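Putative OmpA family lipoprotein (Burkholderia cenocepacia, PDB 5LKW) binds diaminopimelic acid through its OmpA-like domain and, as part of the Tol-Pal system, probably serves to keep the outer membrane intact and to support cell division. Local coordinates at residues V50-N55 with A75-M80; L68-A73 with M90-L95. One frame throughout, in Å; residues are numbered along the deposited sequence.

Interaction 1. Residues V50-N55 with A75-M80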
loop_
_atom_site.group_PDB
_atom_site.type_symbol
_atom_site.label_atom_id
_atom_site.label_comp_id
_atom_site.label_asym_id
_atom_site.label_seq_id
_atom_site.Cartn_x
_atom_site.Cartn_y
_atom_site.Cartn_z
ATOM N N VAL A 50 8.312 -6.451 4.181
ATOM C CA VAL A 50 6.974 -5.873 4.097
ATOM C C VAL A 50 6.369 -6.381 2.797
ATOM O O VAL A 50 7.014 -6.398 1.756
ATOM C CB VAL A 50 7.003 -4.304 4.161
ATOM C CG1 VAL A 50 7.732 -3.693 2.962
ATOM C CG2 VAL A 50 5.616 -3.712 4.277
ATOM N N LEU A 51 5.125 -6.823 2.885
ATOM C CA LEU A 51 4.367 -7.162 1.714
ATOM C C LEU A 51 3.494 -5.972 1.390
ATOM O O LEU A 51 2.731 -5.527 2.233
ATOM C CB LEU A 51 3.480 -8.361 2.022
ATOM C CG LEU A 51 2.689 -8.928 0.874
ATOM C CD1 LEU A 51 3.585 -9.675 -0.137
ATOM C CD2 LEU A 51 1.615 -9.876 1.497
ATOM N N ILE A 52 3.562 -5.484 0.159
ATOM C CA ILE A 52 2.753 -4.322 -0.216
ATOM C C ILE A 52 1.648 -4.840 -1.128
ATOM O O ILE A 52 1.922 -5.247 -2.232
ATOM C CB ILE A 52 3.605 -3.237 -0.976
ATOM C CG1 ILE A 52 4.729 -2.639 -0.088
ATOM C CG2 ILE A 52 2.721 -2.077 -1.525
ATOM C CD1 ILE A 52 5.861 -2.144 -1.002
ATOM N N GLN A 53 0.404 -4.820 -0.643
ATOM C CA GLN A 53 -0.792 -5.351 -1.323
ATOM C C GLN A 53 -1.667 -4.201 -1.885
ATOM O O GLN A 53 -2.202 -3.378 -1.115
ATOM C CB GLN A 53 -1.671 -6.113 -0.335
ATOM C CG GLN A 53 -0.996 -7.192 0.490
ATOM C CD GLN A 53 -2.020 -8.041 1.204
ATOM O OE1 GLN A 53 -2.799 -7.540 2.013
ATOM N NE2 GLN A 53 -2.032 -9.330 0.903
ATOM N N GLY A 54 -1.794 -4.168 -3.208
ATOM C CA GLY A 54 -2.692 -3.277 -3.941
ATOM C C GLY A 54 -4.099 -3.863 -4.113
ATOM O O GLY A 54 -4.258 -5.041 -4.434
ATOM N N ASN A 55 -5.087 -3.021 -3.885
ATOM C CA ASN A 55 -6.522 -3.350 -3.889
ATOM C C ASN A 55 -7.186 -2.274 -4.778
ATOM O O ASN A 55 -6.614 -1.191 -5.005
ATOM C CB ASN A 55 -7.134 -3.355 -2.466
ATOM C CG ASN A 55 -6.477 -4.388 -1.510
ATOM O OD1 ASN A 55 -6.957 -5.497 -1.406
ATOM N ND2 ASN A 55 -5.367 -4.019 -0.854
ATOM N N ALA A 75 3.788 1.470 -7.302
ATOM C CA ALA A 75 3.863 2.872 -6.914
ATOM C C ALA A 75 4.358 3.103 -5.453
ATOM O O ALA A 75 5.186 3.975 -5.204
ATOM C CB ALA A 75 2.517 3.582 -7.205
ATOM N N VAL A 76 3.875 2.317 -4.486
ATOM C CA VAL A 76 4.298 2.431 -3.084
ATOM C C VAL A 76 5.752 1.888 -2.889
ATOM O O VAL A 76 6.584 2.524 -2.240
ATOM C CB VAL A 76 3.316 1.683 -2.148
ATOM C CG1 VAL A 76 3.844 1.643 -0.711
ATOM C CG2 VAL A 76 1.849 2.286 -2.229
ATOM N N ARG A 77 6.007 0.716 -3.417
ATOM C CA ARG A 77 7.366 0.093 -3.424
ATOM C C ARG A 77 8.375 1.062 -4.027
ATOM O O ARG A 77 9.390 1.374 -3.413
ATOM C CB ARG A 77 7.351 -1.263 -4.172
ATOM C CG ARG A 77 8.746 -2.011 -4.185
ATOM C CD ARG A 77 8.827 -3.088 -5.252
ATOM N NE ARG A 77 8.767 -2.416 -6.549
ATOM C CZ ARG A 77 8.414 -2.965 -7.708
ATOM N NH1 ARG A 77 8.082 -4.252 -7.799
ATOM N NH2 ARG A 77 8.385 -2.190 -8.791
ATOM N N ARG A 78 8.040 1.613 -5.192
ATOM C CA ARG A 78 8.886 2.572 -5.876
ATOM C C ARG A 78 9.195 3.805 -5.024
ATOM O O ARG A 78 10.359 4.251 -4.934
ATOM C CB ARG A 78 8.220 2.974 -7.198
ATOM C CG ARG A 78 8.671 4.313 -7.748
ATOM C CD ARG A 78 8.333 4.451 -9.236
ATOM N NE ARG A 78 6.954 4.880 -9.410
ATOM C CZ ARG A 78 5.947 4.103 -9.823
ATOM N NH1 ARG A 78 6.138 2.819 -10.127
ATOM N NH2 ARG A 78 4.730 4.630 -9.925
ATOM N N ALA A 79 8.165 4.376 -4.399
ATOM C CA ALA A 79 8.359 5.507 -3.478
ATOM C C ALA A 79 9.262 5.149 -2.326
ATOM O O ALA A 79 9.998 5.997 -1.837
ATOM C CB ALA A 79 7.010 6.010 -2.916
ATOM N N MET A 80 9.182 3.910 -1.835
ATOM C CA MET A 80 10.128 3.522 -0.777
ATOM C C MET A 80 11.506 3.145 -1.335
ATOM O O MET A 80 12.504 3.487 -0.742
ATOM C CB MET A 80 9.546 2.460 0.182
ATOM C CG MET A 80 8.348 2.999 1.004
ATOM S SD MET A 80 7.956 2.018 2.475
ATOM C CE MET A 80 7.446 0.456 1.793
#
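Ile52 meets the helix through the ends of both its branches, and the contact is built from apolar packing. Its CD1 reaches the backbone of Arg77, lying 3.6 Å from Arg77 CB and equally near the CA of that residue, with the two side chains at about a right angle. The other branch, CG2, stands 3.9 Å from Val76 CB and also touches Val76 CG1. Chi1 of -64° sets CG2 opposite the backbone N and CG1 opposite the carbonyl carbon, which spreads the branches so that one takes Val76 and the other Arg77.

Strand 50-55 and helix 62-82 are the first two elements of a beta-alpha-beta unit in the OmpA-like domain. The helix segment runs back over the sheet at 141° to the strand, and the axes come no closer than 9.2 Å, a gap that the side chains bridge.

Met80 adds its terminal methyl to the packing. Its chain bends at the last torsion (chi3 -65°), and the methyl CE ends 4.1 Å from Ile52 CD1, with Val50 CG1 more loosely placed at 4.3 Å from the same CE. Leu42 of helix 32-44 touches both Val50 and Met80, so that helix joins the packing here.

Arg77 contributes only the root of its side chain. CB stays against Ile52, while the rest of the chain leads the guanidinium away from the strand. Beside Val76, the packing continues to Ala116 of the neighbouring strand 115-120 and to Phe20.

Interaction 2. Residues L68-A73 with M90-L95. With API (2,6-diaminopimelic acid), chain C.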
loop_
_atom_site.group_PDB
_atom_site.type_symbol
_atom_site.label_atom_id
_atom_site.label_comp_id
_atom_site.label_asym_id
_atom_site.label_seq_id
_atom_site.Cartn_x
_atom_site.Cartn_y
_atom_site.Cartn_z
ATOM N N LEU A 68 -4.463 -2.858 -12.207
ATOM C CA LEU A 68 -4.503 -1.639 -11.412
ATOM C C LEU A 68 -3.944 -1.868 -9.977
ATOM O O LEU A 68 -3.053 -1.124 -9.490
ATOM C CB LEU A 68 -5.951 -1.086 -11.390
ATOM C CG LEU A 68 -6.159 0.163 -10.512
ATOM C CD1 LEU A 68 -5.158 1.268 -10.905
ATOM C CD2 LEU A 68 -7.602 0.664 -10.670
ATOM N N GLY A 69 -4.444 -2.876 -9.292
ATOM C CA GLY A 69 -3.888 -3.189 -7.961
ATOM C C GLY A 69 -2.364 -3.350 -7.994
ATOM O O GLY A 69 -1.690 -2.867 -7.118
ATOM N N GLN A 70 -1.828 -4.050 -9.007
ATOM C CA GLN A 70 -0.374 -4.241 -9.136
ATOM C C GLN A 70 0.350 -2.916 -9.224
ATOM O O GLN A 70 1.349 -2.672 -8.513
ATOM C CB GLN A 70 -0.005 -5.219 -10.306
ATOM C CG GLN A 70 1.464 -5.627 -10.320
ATOM C CD GLN A 70 1.958 -6.326 -9.038
ATOM O OE1 GLN A 70 1.275 -7.154 -8.463
ATOM N NE2 GLN A 70 3.201 -6.037 -8.642
ATOM N N LYS A 71 -0.169 -2.027 -10.048
ATOM C CA LYS A 71 0.458 -0.735 -10.268
ATOM C C LYS A 71 0.453 0.122 -8.994
ATOM O O LYS A 71 1.443 0.798 -8.659
ATOM C CB LYS A 71 -0.222 -0.038 -11.447
ATOM C CG LYS A 71 0.400 -0.408 -12.843
ATOM C CD LYS A 71 -0.410 0.220 -13.969
ATOM C CE LYS A 71 0.441 0.442 -15.275
ATOM N NZ LYS A 71 1.245 -0.802 -15.522
ATOM N N ARG A 72 -0.648 0.065 -8.254
ATOM C CA ARG A 72 -0.718 0.654 -6.876
ATOM C C ARG A 72 0.368 0.076 -5.921
ATOM O O ARG A 72 1.063 0.809 -5.217
ATOM C CB ARG A 72 -2.132 0.433 -6.314
ATOM C CG ARG A 72 -3.201 1.224 -7.088
ATOM C CD ARG A 72 -4.615 1.141 -6.523
ATOM N NE ARG A 72 -5.455 2.185 -7.134
ATOM C CZ ARG A 72 -6.776 2.104 -7.341
ATOM N NH1 ARG A 72 -7.505 1.043 -6.968
ATOM N NH2 ARG A 72 -7.389 3.113 -7.911
ATOM N N ALA A 73 0.555 -1.231 -5.910
ATOM C CA ALA A 73 1.543 -1.773 -4.961
ATOM C C ALA A 73 2.977 -1.313 -5.368
ATOM O O ALA A 73 3.846 -1.021 -4.490
ATOM C CB ALA A 73 1.403 -3.302 -4.837
ATOM N N MET A 90 11.015 -5.852 0.238
ATOM C CA MET A 90 9.730 -5.371 -0.271
ATOM C C MET A 90 9.228 -6.311 -1.330
ATOM O O MET A 90 9.984 -6.699 -2.232
ATOM C CB MET A 90 9.911 -3.982 -0.893
ATOM C CG MET A 90 10.158 -2.905 0.153
ATOM S SD MET A 90 10.157 -1.287 -0.563
ATOM C CE MET A 90 11.524 -1.478 -1.778
ATOM N N GLU A 91 7.951 -6.658 -1.240
ATOM C CA GLU A 91 7.313 -7.441 -2.294
ATOM C C GLU A 91 5.984 -6.749 -2.673
ATOM O O GLU A 91 5.163 -6.497 -1.786
ATOM C CB GLU A 91 7.087 -8.878 -1.825
ATOM C CG GLU A 91 6.624 -9.825 -2.970
ATOM C CD GLU A 91 6.322 -11.228 -2.440
ATOM O OE1 GLU A 91 6.713 -11.490 -1.286
ATOM O OE2 GLU A 91 5.705 -12.049 -3.141
ATOM N N ALA A 92 5.822 -6.377 -3.955
ATOM C CA ALA A 92 4.570 -5.710 -4.423
ATOM C C ALA A 92 3.665 -6.788 -5.006
ATOM O O ALA A 92 4.051 -7.461 -5.959
ATOM C CB ALA A 92 4.866 -4.679 -5.486
ATOM N N VAL A 93 2.495 -6.996 -4.412
ATOM C CA VAL A 93 1.471 -7.889 -4.999
ATOM C C VAL A 93 0.094 -7.205 -5.178
ATOM O O VAL A 93 -0.188 -6.161 -4.565
ATOM C CB VAL A 93 1.280 -9.151 -4.155
ATOM C CG1 VAL A 93 2.553 -9.969 -4.173
ATOM C CG2 VAL A 93 0.843 -8.783 -2.699
ATOM N N SER A 94 -0.763 -7.816 -5.980
ATOM C CA SER A 94 -2.138 -7.319 -6.202
ATOM C C SER A 94 -3.222 -8.321 -5.765
ATOM O O SER A 94 -3.187 -9.483 -6.198
ATOM C CB SER A 94 -2.391 -7.075 -7.680
ATOM O OG SER A 94 -3.658 -6.387 -7.860
ATOM N N LEU A 95 -4.184 -7.840 -4.976
ATOM C CA LEU A 95 -5.487 -8.489 -4.747
ATOM C C LEU A 95 -6.654 -8.012 -5.649
ATOM O O LEU A 95 -7.799 -8.494 -5.540
ATOM C CB LEU A 95 -5.885 -8.364 -3.275
ATOM C CG LEU A 95 -4.772 -8.784 -2.297
ATOM C CD1 LEU A 95 -5.142 -8.565 -0.906
ATOM C CD2 LEU A 95 -4.300 -10.224 -2.483
HETATM C C API C . -10.309 1.709 -9.140
HETATM C CA API C . -11.155 1.257 -10.306
HETATM C C3 API C . -12.269 2.188 -10.786
HETATM C C4 API C . -12.979 1.520 -11.983
HETATM C C5 API C . -13.133 2.412 -13.228
HETATM C C6 API C . -13.679 1.679 -14.468
HETATM O O API C . -10.170 0.877 -8.253
HETATM O OXT API C . -9.748 2.823 -9.026
HETATM N N API C . -11.794 0.018 -9.866
HETATM O O HOH W 1 0.152 -9.994 -7.485
#
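Gln70 and Ala92 share the hydrogen bond that crosses this contact: Gln70 NE2 donates to the carbonyl O of Ala92 at 3.2 Å, nearly straight at 168°. The acceptor lies in the plane of the Gln70 amide, yet the donor sits well above the carbonyl plane of Ala92. A bend at chi2 (59°) folds the glutamine amide back along the strand edge. Its OE1 accepts a hydrogen bond from a water that in turn accepts from Ser94 N at 2.8 Å, so the amide spans two backbone groups of the strand.

Small residues allow the close approach. Ala73 CB packs 3.8 Å from Ala92 CB and 3.3 Å from Val93 O, while Ser94 OG rests 3.2 Å from Gly69 CA, against the bare backbone of that glycine. The axes accordingly come within 6.4 Å.

One shell out, Gln70 NE2 also donates to Glu74, which steadies the amide, and Ser94 OG is hydrogen-bonded to Leu66 O and Gly96 N.

Elsewhere on the same helix, Arg72 and Leu68 reach the ligand. Arg72 pairs with one carboxylate of diaminopimelic acid, NH1 to O at 3.0 Å and NH2 to OXT at 2.6 Å. Leu68 CD2 touches that carboxylate and lies over one guanidinium face, toward its rim. Ser24 O and Asn55 O accept from Arg72 NE and NH1, fixing how the group is turned; Asp23, Asp57, Arg59 and Asn65 also bind the ligand. This is the diaminopimelate pocket of an OmpA-like peptidoglycan-binding domain, set beside the helix-to-strand packing of its beta-alpha-beta unit.

How the interactions relate
Both interactions join helix 62-82 to the same sheet, in which strands 50-55 and 90-96 are parallel neighbours, and their centres lie about 6 Å apart. Interaction 1 is the buried one, with apolar side chains filling a wide gap under the later part of the helix. Interaction 2 lies at strand 90-96, one of the two outermost strands of the sheet, and is partly buried; there the helix comes much closer, and an amide, a hydroxyl and a water join the packing. Strand pairing ties the two together, with probable hydrogen bonds Ile52 N to Glu91 O and Leu95 N to Gly54 O, and Ala73 CB packs on Ile52 O. Only interaction 2 includes ligand-binding residues.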